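Local coordinates for DUF3194 domain-containing protein (Thermococcus onnurineus, PDB 3UEB), which is of unknown function, a small alpha and beta protein of the UPF0440 family from an archaeon, found here as a pair of identical subunits, at residues Glu28-Thr33 / Leu64-Tyr69; Asp36-His41 / Lys48-Thr53; Ile13-Leu18 / Arg97-Ile102. One frame throughout, in Å; residues are numbered along the deposited sequence.

Contact 1: residues Glu28-Thr33 / Leu64-Tyr69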
loop_
_atom_site.group_PDB
_atom_site.type_symbol
_atom_site.label_atom_id
_atom_site.label_comp_id
_atom_site.label_asym_id
_atom_site.label_seq_id
_atom_site.Cartn_x
_atom_site.Cartn_y
_atom_site.Cartn_z
ATOM N N GLU A 28 -7.050 0.803 0.918
ATOM C CA GLU A 28 -6.109 1.400 1.855
ATOM C C GLU A 28 -6.358 0.885 3.273
ATOM O O GLU A 28 -5.419 0.573 4.004
ATOM C CB GLU A 28 -6.233 2.927 1.831
ATOM C CG GLU A 28 -5.735 3.579 0.554
ATOM C CD GLU A 28 -5.981 5.082 0.525
ATOM O OE1 GLU A 28 -5.547 5.738 -0.442
ATOM O OE2 GLU A 28 -6.610 5.607 1.465
ATOM N N LEU A 29 -7.626 0.797 3.663
ATOM C CA LEU A 29 -7.969 0.315 5.000
ATOM C C LEU A 29 -7.448 -1.112 5.197
ATOM O O LEU A 29 -6.866 -1.445 6.236
ATOM C CB LEU A 29 -9.488 0.348 5.198
ATOM C CG LEU A 29 -10.026 -0.112 6.559
ATOM C CD1 LEU A 29 -9.378 0.706 7.683
ATOM C CD2 LEU A 29 -11.547 0.047 6.595
ATOM N N ALA A 30 -7.648 -1.939 4.180
ATOM C CA ALA A 30 -7.223 -3.333 4.209
ATOM C C ALA A 30 -5.713 -3.463 4.346
ATOM O O ALA A 30 -5.217 -4.079 5.288
ATOM C CB ALA A 30 -7.686 -4.036 2.937
ATOM N N GLN A 31 -4.992 -2.870 3.396
ATOM C CA GLN A 31 -3.536 -2.917 3.373
ATOM C C GLN A 31 -2.896 -2.415 4.659
ATOM O O GLN A 31 -1.991 -3.048 5.205
ATOM C CB GLN A 31 -3.000 -2.090 2.208
ATOM C CG GLN A 31 -1.475 -2.043 2.158
ATOM C CD GLN A 31 -0.954 -0.746 1.584
ATOM O OE1 GLN A 31 -1.469 0.326 1.894
ATOM N NE2 GLN A 31 0.088 -0.832 0.763
ATOM N N GLU A 32 -3.369 -1.271 5.137
ATOM C CA GLU A 32 -2.827 -0.668 6.344
ATOM C C GLU A 32 -3.217 -1.421 7.612
ATOM O O GLU A 32 -2.488 -1.398 8.601
ATOM C CB GLU A 32 -3.239 0.808 6.391
ATOM C CG GLU A 32 -2.784 1.533 5.118
ATOM C CD GLU A 32 -3.207 2.987 5.043
ATOM O OE1 GLU A 32 -4.047 3.409 5.869
ATOM O OE2 GLU A 32 -2.696 3.699 4.141
ATOM N N THR A 33 -4.362 -2.094 7.592
ATOM C CA THR A 33 -4.757 -2.881 8.754
ATOM C C THR A 33 -3.718 -4.003 8.862
ATOM O O THR A 33 -3.271 -4.351 9.948
ATOM C CB THR A 33 -6.165 -3.508 8.570
ATOM O OG1 THR A 33 -7.156 -2.466 8.569
ATOM C CG2 THR A 33 -6.468 -4.500 9.694
ATOM N N LEU A 64 -10.755 -5.623 -5.783
ATOM C CA LEU A 64 -9.573 -5.381 -4.989
ATOM C C LEU A 64 -8.767 -6.644 -4.772
ATOM O O LEU A 64 -9.315 -7.726 -4.549
ATOM C CB LEU A 64 -9.977 -4.784 -3.636
ATOM C CG LEU A 64 -8.884 -4.558 -2.585
ATOM C CD1 LEU A 64 -7.862 -3.519 -3.075
ATOM C CD2 LEU A 64 -9.541 -4.086 -1.301
ATOM N N GLU A 65 -7.453 -6.500 -4.859
ATOM C CA GLU A 65 -6.557 -7.612 -4.637
ATOM C C GLU A 65 -5.505 -7.119 -3.666
ATOM O O GLU A 65 -4.985 -6.012 -3.801
ATOM C CB GLU A 65 -5.923 -8.085 -5.948
ATOM C CG GLU A 65 -6.951 -8.614 -6.952
ATOM C CD GLU A 65 -6.348 -9.512 -8.025
ATOM O OE1 GLU A 65 -7.117 -10.048 -8.856
ATOM O OE2 GLU A 65 -5.108 -9.689 -8.038
ATOM N N ILE A 66 -5.224 -7.931 -2.656
ATOM C CA ILE A 66 -4.235 -7.566 -1.654
ATOM C C ILE A 66 -3.190 -8.657 -1.605
ATOM O O ILE A 66 -3.517 -9.836 -1.499
ATOM C CB ILE A 66 -4.861 -7.438 -0.261
ATOM C CG1 ILE A 66 -5.846 -6.270 -0.228
ATOM C CG2 ILE A 66 -3.770 -7.274 0.780
ATOM C CD1 ILE A 66 -5.211 -4.914 -0.474
ATOM N N GLU A 67 -1.931 -8.262 -1.685
ATOM C CA GLU A 67 -0.860 -9.231 -1.647
ATOM C C GLU A 67 0.051 -8.916 -0.474
ATOM O O GLU A 67 0.519 -7.786 -0.326
ATOM C CB GLU A 67 -0.087 -9.196 -2.961
ATOM C CG GLU A 67 0.922 -10.315 -3.101
ATOM C CD GLU A 67 1.312 -10.556 -4.547
ATOM O OE1 GLU A 67 2.207 -11.398 -4.782
ATOM O OE2 GLU A 67 0.715 -9.905 -5.443
ATOM N N VAL A 68 0.286 -9.919 0.366
ATOM C CA VAL A 68 1.137 -9.747 1.536
ATOM C C VAL A 68 2.376 -10.629 1.453
ATOM O O VAL A 68 2.289 -11.805 1.088
ATOM C CB VAL A 68 0.391 -10.124 2.846
ATOM C CG1 VAL A 68 1.192 -9.650 4.052
ATOM C CG2 VAL A 68 -1.000 -9.531 2.854
ATOM N N TYR A 69 3.531 -10.053 1.773
ATOM C CA TYR A 69 4.777 -10.800 1.794
ATOM C C TYR A 69 5.483 -10.373 3.072
ATOM O O TYR A 69 5.649 -9.183 3.333
ATOM C CB TYR A 69 5.666 -10.488 0.584
ATOM C CG TYR A 69 7.036 -11.132 0.697
ATOM C CD1 TYR A 69 7.218 -12.489 0.429
ATOM C CD2 TYR A 69 8.137 -10.401 1.146
ATOM C CE1 TYR A 69 8.459 -13.098 0.607
ATOM C CE2 TYR A 69 9.379 -11.004 1.328
ATOM C CZ TYR A 69 9.533 -12.350 1.057
ATOM O OH TYR A 69 10.759 -12.954 1.224
#

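Contact 2: residues Asp36-His41 / Lys48-Thr53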
loop_
_atom_site.group_PDB
_atom_site.type_symbol
_atom_site.label_atom_id
_atom_site.label_comp_id
_atom_site.label_asym_id
_atom_site.label_seq_id
_atom_site.Cartn_x
_atom_site.Cartn_y
_atom_site.Cartn_z
ATOM N N ASP A 36 -0.297 -2.508 10.051
ATOM C CA ASP A 36 -0.388 -2.217 11.472
ATOM C C ASP A 36 -0.268 -3.503 12.275
ATOM O O ASP A 36 0.490 -3.573 13.239
ATOM C CB ASP A 36 -1.725 -1.539 11.803
ATOM C CG ASP A 36 -1.786 -0.102 11.319
ATOM O OD1 ASP A 36 -0.738 0.416 10.877
ATOM O OD2 ASP A 36 -2.878 0.506 11.389
ATOM N N TYR A 37 -1.014 -4.523 11.865
ATOM C CA TYR A 37 -0.995 -5.788 12.579
ATOM C C TYR A 37 0.401 -6.381 12.682
ATOM O O TYR A 37 0.803 -6.837 13.741
ATOM C CB TYR A 37 -1.909 -6.807 11.912
ATOM C CG TYR A 37 -2.343 -7.889 12.862
ATOM C CD1 TYR A 37 -3.490 -7.735 13.640
ATOM C CD2 TYR A 37 -1.599 -9.056 13.008
ATOM C CE1 TYR A 37 -3.889 -8.719 14.539
ATOM C CE2 TYR A 37 -1.985 -10.046 13.909
ATOM C CZ TYR A 37 -3.131 -9.868 14.669
ATOM O OH TYR A 37 -3.524 -10.832 15.567
ATOM N N VAL A 38 1.137 -6.386 11.578
ATOM C CA VAL A 38 2.481 -6.942 11.593
ATOM C C VAL A 38 3.404 -6.205 12.562
ATOM O O VAL A 38 4.102 -6.840 13.351
ATOM C CB VAL A 38 3.105 -6.932 10.193
ATOM C CG1 VAL A 38 4.564 -7.319 10.274
ATOM C CG2 VAL A 38 2.360 -7.915 9.295
ATOM N N PHE A 39 3.392 -4.874 12.522
ATOM C CA PHE A 39 4.256 -4.094 13.405
ATOM C C PHE A 39 3.792 -4.021 14.853
ATOM O O PHE A 39 4.559 -3.628 15.733
ATOM C CB PHE A 39 4.448 -2.672 12.860
ATOM C CG PHE A 39 5.421 -2.592 11.720
ATOM C CD1 PHE A 39 4.976 -2.463 10.411
ATOM C CD2 PHE A 39 6.797 -2.672 11.958
ATOM C CE1 PHE A 39 5.884 -2.412 9.345
ATOM C CE2 PHE A 39 7.714 -2.624 10.903
ATOM C CZ PHE A 39 7.256 -2.494 9.591
ATOM N N ASP A 40 2.540 -4.376 15.113
ATOM C CA ASP A 40 2.048 -4.352 16.483
ATOM C C ASP A 40 2.323 -5.689 17.152
ATOM O O ASP A 40 2.213 -5.812 18.372
ATOM C CB ASP A 40 0.541 -4.071 16.537
ATOM C CG ASP A 40 0.197 -2.628 16.213
ATOM O OD1 ASP A 40 0.989 -1.721 16.558
ATOM O OD2 ASP A 40 -0.880 -2.400 15.627
ATOM N N HIS A 41 2.695 -6.689 16.362
ATOM C CA HIS A 41 2.947 -8.011 16.917
ATOM C C HIS A 41 4.371 -8.527 16.762
ATOM O O HIS A 41 4.706 -9.617 17.238
ATOM C CB HIS A 41 1.954 -9.017 16.325
ATOM C CG HIS A 41 0.524 -8.704 16.644
ATOM N ND1 HIS A 41 -0.146 -7.635 16.087
ATOM C CD2 HIS A 41 -0.347 -9.289 17.501
ATOM C CE1 HIS A 41 -1.366 -7.573 16.589
ATOM N NE2 HIS A 41 -1.514 -8.565 17.450
ATOM N N LYS A 48 12.204 -8.183 8.955
ATOM C CA LYS A 48 13.308 -7.996 8.035
ATOM C C LYS A 48 12.798 -7.359 6.741
ATOM O O LYS A 48 13.412 -6.434 6.205
ATOM C CB LYS A 48 13.970 -9.345 7.751
ATOM C CG LYS A 48 15.163 -9.303 6.820
ATOM C CD LYS A 48 15.810 -10.680 6.746
ATOM C CE LYS A 48 16.912 -10.748 5.712
ATOM N NZ LYS A 48 17.440 -12.146 5.580
ATOM N N ASP A 49 11.665 -7.841 6.249
ATOM C CA ASP A 49 11.109 -7.303 5.019
ATOM C C ASP A 49 9.619 -7.546 4.949
ATOM O O ASP A 49 9.163 -8.685 5.053
ATOM C CB ASP A 49 11.764 -7.955 3.804
ATOM C CG ASP A 49 11.337 -7.311 2.492
ATOM O OD1 ASP A 49 11.758 -6.164 2.229
ATOM O OD2 ASP A 49 10.583 -7.948 1.724
ATOM N N ILE A 50 8.862 -6.466 4.786
ATOM C CA ILE A 50 7.427 -6.575 4.658
ATOM C C ILE A 50 6.977 -5.826 3.408
ATOM O O ILE A 50 7.457 -4.723 3.116
ATOM C CB ILE A 50 6.693 -6.027 5.909
ATOM C CG1 ILE A 50 5.182 -6.145 5.702
ATOM C CG2 ILE A 50 7.105 -4.588 6.197
ATOM C CD1 ILE A 50 4.353 -5.570 6.852
ATOM N N GLU A 51 6.073 -6.444 2.657
ATOM C CA GLU A 51 5.551 -5.835 1.443
ATOM C C GLU A 51 4.065 -6.117 1.332
ATOM O O GLU A 51 3.640 -7.274 1.303
ATOM C CB GLU A 51 6.270 -6.391 0.213
ATOM C CG GLU A 51 7.771 -6.348 0.337
ATOM C CD GLU A 51 8.469 -6.911 -0.874
ATOM O OE1 GLU A 51 9.700 -7.107 -0.798
ATOM O OE2 GLU A 51 7.787 -7.154 -1.899
ATOM N N VAL A 52 3.279 -5.052 1.275
ATOM C CA VAL A 52 1.846 -5.180 1.162
ATOM C C VAL A 52 1.375 -4.377 -0.046
ATOM O O VAL A 52 1.575 -3.161 -0.136
ATOM C CB VAL A 52 1.155 -4.697 2.437
ATOM C CG1 VAL A 52 -0.323 -5.045 2.378
ATOM C CG2 VAL A 52 1.810 -5.361 3.657
ATOM N N THR A 53 0.754 -5.085 -0.975
ATOM C CA THR A 53 0.273 -4.505 -2.212
ATOM C C THR A 53 -1.237 -4.414 -2.287
ATOM O O THR A 53 -1.935 -5.324 -1.855
ATOM C CB THR A 53 0.719 -5.368 -3.407
ATOM O OG1 THR A 53 2.137 -5.551 -3.364
ATOM C CG2 THR A 53 0.326 -4.707 -4.726
#

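Contact 3: residues Ile13-Leu18 / Arg97-Ile102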
loop_
_atom_site.group_PDB
_atom_site.type_symbol
_atom_site.label_atom_id
_atom_site.label_comp_id
_atom_site.label_asym_id
_atom_site.label_seq_id
_atom_site.Cartn_x
_atom_site.Cartn_y
_atom_site.Cartn_z
ATOM N N ILE A 13 -10.887 -9.664 -3.419
ATOM C CA ILE A 13 -12.099 -9.135 -2.813
ATOM C C ILE A 13 -13.031 -8.420 -3.793
ATOM O O ILE A 13 -12.602 -7.560 -4.573
ATOM C CB ILE A 13 -11.744 -8.157 -1.671
ATOM C CG1 ILE A 13 -10.868 -8.864 -0.629
ATOM C CG2 ILE A 13 -13.013 -7.640 -1.011
ATOM C CD1 ILE A 13 -10.427 -7.967 0.532
ATOM N N GLY A 14 -14.308 -8.789 -3.751
ATOM C CA GLY A 14 -15.296 -8.153 -4.600
ATOM C C GLY A 14 -16.109 -7.193 -3.748
ATOM O O GLY A 14 -16.560 -7.571 -2.669
ATOM N N LEU A 15 -16.287 -5.957 -4.215
ATOM C CA LEU A 15 -17.050 -4.942 -3.473
ATOM C C LEU A 15 -18.007 -4.188 -4.412
ATOM O O LEU A 15 -17.877 -2.979 -4.621
ATOM C CB LEU A 15 -16.082 -3.958 -2.806
ATOM C CG LEU A 15 -15.082 -4.592 -1.824
ATOM C CD1 LEU A 15 -13.922 -3.644 -1.571
ATOM C CD2 LEU A 15 -15.789 -4.949 -0.526
ATOM N N PRO A 16 -19.000 -4.898 -4.964
ATOM C CA PRO A 16 -20.013 -4.383 -5.895
ATOM C C PRO A 16 -20.885 -3.205 -5.463
ATOM O O PRO A 16 -21.367 -2.453 -6.309
ATOM C CB PRO A 16 -20.848 -5.626 -6.213
ATOM C CG PRO A 16 -20.790 -6.400 -4.939
ATOM C CD PRO A 16 -19.324 -6.281 -4.562
ATOM N N GLU A 17 -21.093 -3.035 -4.162
ATOM C CA GLU A 17 -21.942 -1.948 -3.686
ATOM C C GLU A 17 -21.169 -0.657 -3.473
ATOM O O GLU A 17 -21.752 0.376 -3.138
ATOM C CB GLU A 17 -22.644 -2.369 -2.394
ATOM C CG GLU A 17 -23.142 -3.804 -2.444
ATOM C CD GLU A 17 -23.829 -4.254 -1.167
ATOM O OE1 GLU A 17 -23.413 -3.815 -0.067
ATOM O OE2 GLU A 17 -24.778 -5.068 -1.271
ATOM N N LEU A 18 -19.858 -0.707 -3.691
ATOM C CA LEU A 18 -19.018 0.474 -3.516
ATOM C C LEU A 18 -18.626 1.147 -4.833
ATOM O O LEU A 18 -18.456 0.488 -5.859
ATOM C CB LEU A 18 -17.737 0.109 -2.754
ATOM C CG LEU A 18 -17.856 -0.514 -1.361
ATOM C CD1 LEU A 18 -16.474 -0.569 -0.724
ATOM C CD2 LEU A 18 -18.798 0.314 -0.492
ATOM N N ARG A 97 -16.714 -4.050 8.921
ATOM C CA ARG A 97 -17.329 -3.038 9.776
ATOM C C ARG A 97 -17.489 -1.738 9.009
ATOM O O ARG A 97 -18.494 -1.037 9.144
ATOM C CB ARG A 97 -16.481 -2.787 11.019
ATOM C CG ARG A 97 -16.525 -3.918 12.022
ATOM C CD ARG A 97 -15.752 -3.553 13.264
ATOM N NE ARG A 97 -15.571 -4.704 14.140
ATOM C CZ ARG A 97 -14.734 -4.724 15.171
ATOM N NH1 ARG A 97 -14.006 -3.648 15.453
ATOM N NH2 ARG A 97 -14.616 -5.821 15.911
ATOM N N LYS A 98 -16.486 -1.424 8.200
ATOM C CA LYS A 98 -16.490 -0.216 7.392
ATOM C C LYS A 98 -17.600 -0.297 6.349
ATOM O O LYS A 98 -18.298 0.685 6.095
ATOM C CB LYS A 98 -15.146 -0.062 6.683
ATOM C CG LYS A 98 -14.551 1.322 6.774
ATOM C CD LYS A 98 -15.483 2.392 6.243
ATOM C CE LYS A 98 -14.892 3.762 6.519
ATOM N NZ LYS A 98 -14.482 3.866 7.951
ATOM N N LEU A 99 -17.750 -1.468 5.736
ATOM C CA LEU A 99 -18.780 -1.659 4.719
ATOM C C LEU A 99 -20.163 -1.411 5.328
ATOM O O LEU A 99 -20.979 -0.696 4.752
ATOM C CB LEU A 99 -18.704 -3.077 4.120
ATOM C CG LEU A 99 -17.378 -3.503 3.466
ATOM C CD1 LEU A 99 -17.545 -4.852 2.760
ATOM C CD2 LEU A 99 -16.939 -2.456 2.461
ATOM N N ARG A 100 -20.422 -1.999 6.491
ATOM C CA ARG A 100 -21.705 -1.804 7.147
ATOM C C ARG A 100 -21.871 -0.333 7.507
ATOM O O ARG A 100 -22.960 0.223 7.381
ATOM C CB ARG A 100 -21.811 -2.668 8.409
ATOM C CG ARG A 100 -22.371 -4.068 8.147
ATOM C CD ARG A 100 -22.902 -4.697 9.430
ATOM N NE ARG A 100 -21.834 -5.048 10.364
ATOM C CZ ARG A 100 -21.030 -6.095 10.218
ATOM N NH1 ARG A 100 -21.173 -6.902 9.172
ATOM N NH2 ARG A 100 -20.087 -6.338 11.120
ATOM N N GLU A 101 -20.784 0.297 7.944
ATOM C CA GLU A 101 -20.827 1.707 8.307
ATOM C C GLU A 101 -21.229 2.527 7.090
ATOM O O GLU A 101 -22.115 3.377 7.161
ATOM C CB GLU A 101 -19.459 2.179 8.796
ATOM C CG GLU A 101 -19.439 3.632 9.237
ATOM C CD GLU A 101 -18.033 4.174 9.385
ATOM O OE1 GLU A 101 -17.238 3.566 10.133
ATOM O OE2 GLU A 101 -17.721 5.207 8.753
ATOM N N ILE A 102 -20.570 2.260 5.970
ATOM C CA ILE A 102 -20.856 2.977 4.742
ATOM C C ILE A 102 -22.303 2.746 4.313
ATOM O O ILE A 102 -23.042 3.698 4.037
ATOM C CB ILE A 102 -19.902 2.532 3.622
ATOM C CG1 ILE A 102 -18.470 2.969 3.972
ATOM C CG2 ILE A 102 -20.351 3.110 2.290
ATOM C CD1 ILE A 102 -17.425 2.536 2.966
#

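Contact 1: residues Glu28-Thr33 / Leu64-Tyr69
Helix segment 28-33 comes closest to strand segment 64-69 at Gln31 and Ile66, whose CA atoms are 6.9 Å apart. The overlap is small: about 120 Å² is buried, both sides summed. It rests on three buried residues. Ala30 points its single methyl at the strand, and CB lies 4.3 Å from Ile66 CG1. Ile66 points back at the helix. Its CG1 is anti to the carbonyl carbon (chi1 -66°), and a bent second torsion (chi2 -63°) swings CD1 to Gln31. This methyl is 4.4 Å from Gln31 N and 4.5 Å from Gln31 CB. Only the base of the glutamine is therefore packed on the isoleucine. Its amide leads away, where OE1 accepts from Gln31 NE2 of the second subunit and NE2 donates to Val52 O of its own chain. The polar end of this buried residue is thus satisfied on both its oxygen and its nitrogen. On the helix itself, Leu29 O takes two bonds, from Thr33 N at 2.9 Å and from Thr33 OG1 at 2.6 Å. They arrive from opposite faces of the carbonyl plane. This ties the threonine hydroxyl down to its own helix. Strand 63-71 is the middle strand of the antiparallel sheet. Helix 20-41 lies against this sheet, with Ala30 and Ile66 in the buried layer of this alpha and beta protein. Ile66 pairs through its backbone with Ile11 of strand 6-14, while Glu65 and Glu67 pair with Arg55 and Thr53 of strand 49-56. Leu29 and Thr33 of helix 20-41 in turn touch Ile94 of helix 80-104.

Contact 2: residues Asp36-His41 / Lys48-Thr53
Val38 of the helix and Ile50 of the strand mark the nearest approach of the two backbones, with CA atoms 8.5 Å apart. The gap is bridged by side chains. Val38 and Ile50 meet tip to tip. Ile50 CD1 sits 3.8 Å from both CB and CG1 of Val38 and 3.9 Å from Val38 CG2, so one methyl touches both prongs of the valine and the carbon that bears them. It gets there because the isoleucine is fully extended, with CG1 anti to the backbone N (chi1 179°). The other branch serves Phe39: Ile50 CG2 lies 4.0 Å from ring atoms CE1 and CZ, approached obliquely. With an alanine at Ile50 both methyls are gone, which would probably open a gap beside Val38 and leave CE1 and CZ of Phe39 without their partner on this strand. Along the helix segment, His41 ND1 donates to Tyr37 O in the carbonyl plane, and His41 CE1 lies over the centre of the Tyr37 ring. Asp49, Glu51 and Thr53 pair by backbone with strand 63-71; the other edge continues the sheet into the second subunit, whose Ile56 packs on Ile50. The contact itself is wholly apolar, consistent with one held by close fit and exclusion of water.

Contact 3: residues Ile13-Leu18 / Arg97-Ile102
Leu99 reaches out from the helix to Leu15 and Leu18, and crosses each of them at about a right angle. Its two methyls divide the work. Leu99 CD1 lies 3.7 Å from Leu15 CD2. Leu99 CD2 lies 3.7 Å from Leu18 CD1, and is 4.1 Å from Leu15 CD2. One branch of Leu15 therefore rests across the fork of Leu99, while Leu18 approaches a single prong. Leu99 has CG anti to its carbonyl carbon (chi1 -58°), which sets its two methyls toward the turn. Leu18 has a second partner one helical turn further on, where its CD2 comes to 4.2 Å from Ile102 CG2. The two leucines are brought to the same helix by a type I beta turn from Leu15 to Leu18, closed by Leu18 N to Leu15 O at 3.2 Å. This turn follows strand 6-14, an outermost strand of the chain's three-stranded antiparallel sheet, and leads into helix 20-41. The contact thus joins the first strand-to-helix connection of the alpha and beta fold to its last helix, 80-104. Helix 20-41 shares the apolar cluster, with Leu23 against Leu15 and Ile26 against Leu18. The backbone of the turn has side-chain partners elsewhere: Leu15 N donates to Asp63 OD1, and Leu18 O accepts from Arg58 NH1.

In the fold
From the N terminus, strand 6-14 runs into the turn of contact 3, whose partner lies 79 residues on in helix 80-104. Contact 3 thus closes the longest loop and encloses the other two. Within it, contact 1 joins helix 20-41 to the middle strand 63-71. Inside that loop, contact 2 joins a later part of the same helix to strand 49-56. The three closures are concentric and none crosses another. Contacts 1 and 2 touch through the backbone pairing of the two strands, with centres 11 Å apart, and both reach the second subunit. Contact 3 lies across the chain's centre from contact 2, about 24 Å away between centres.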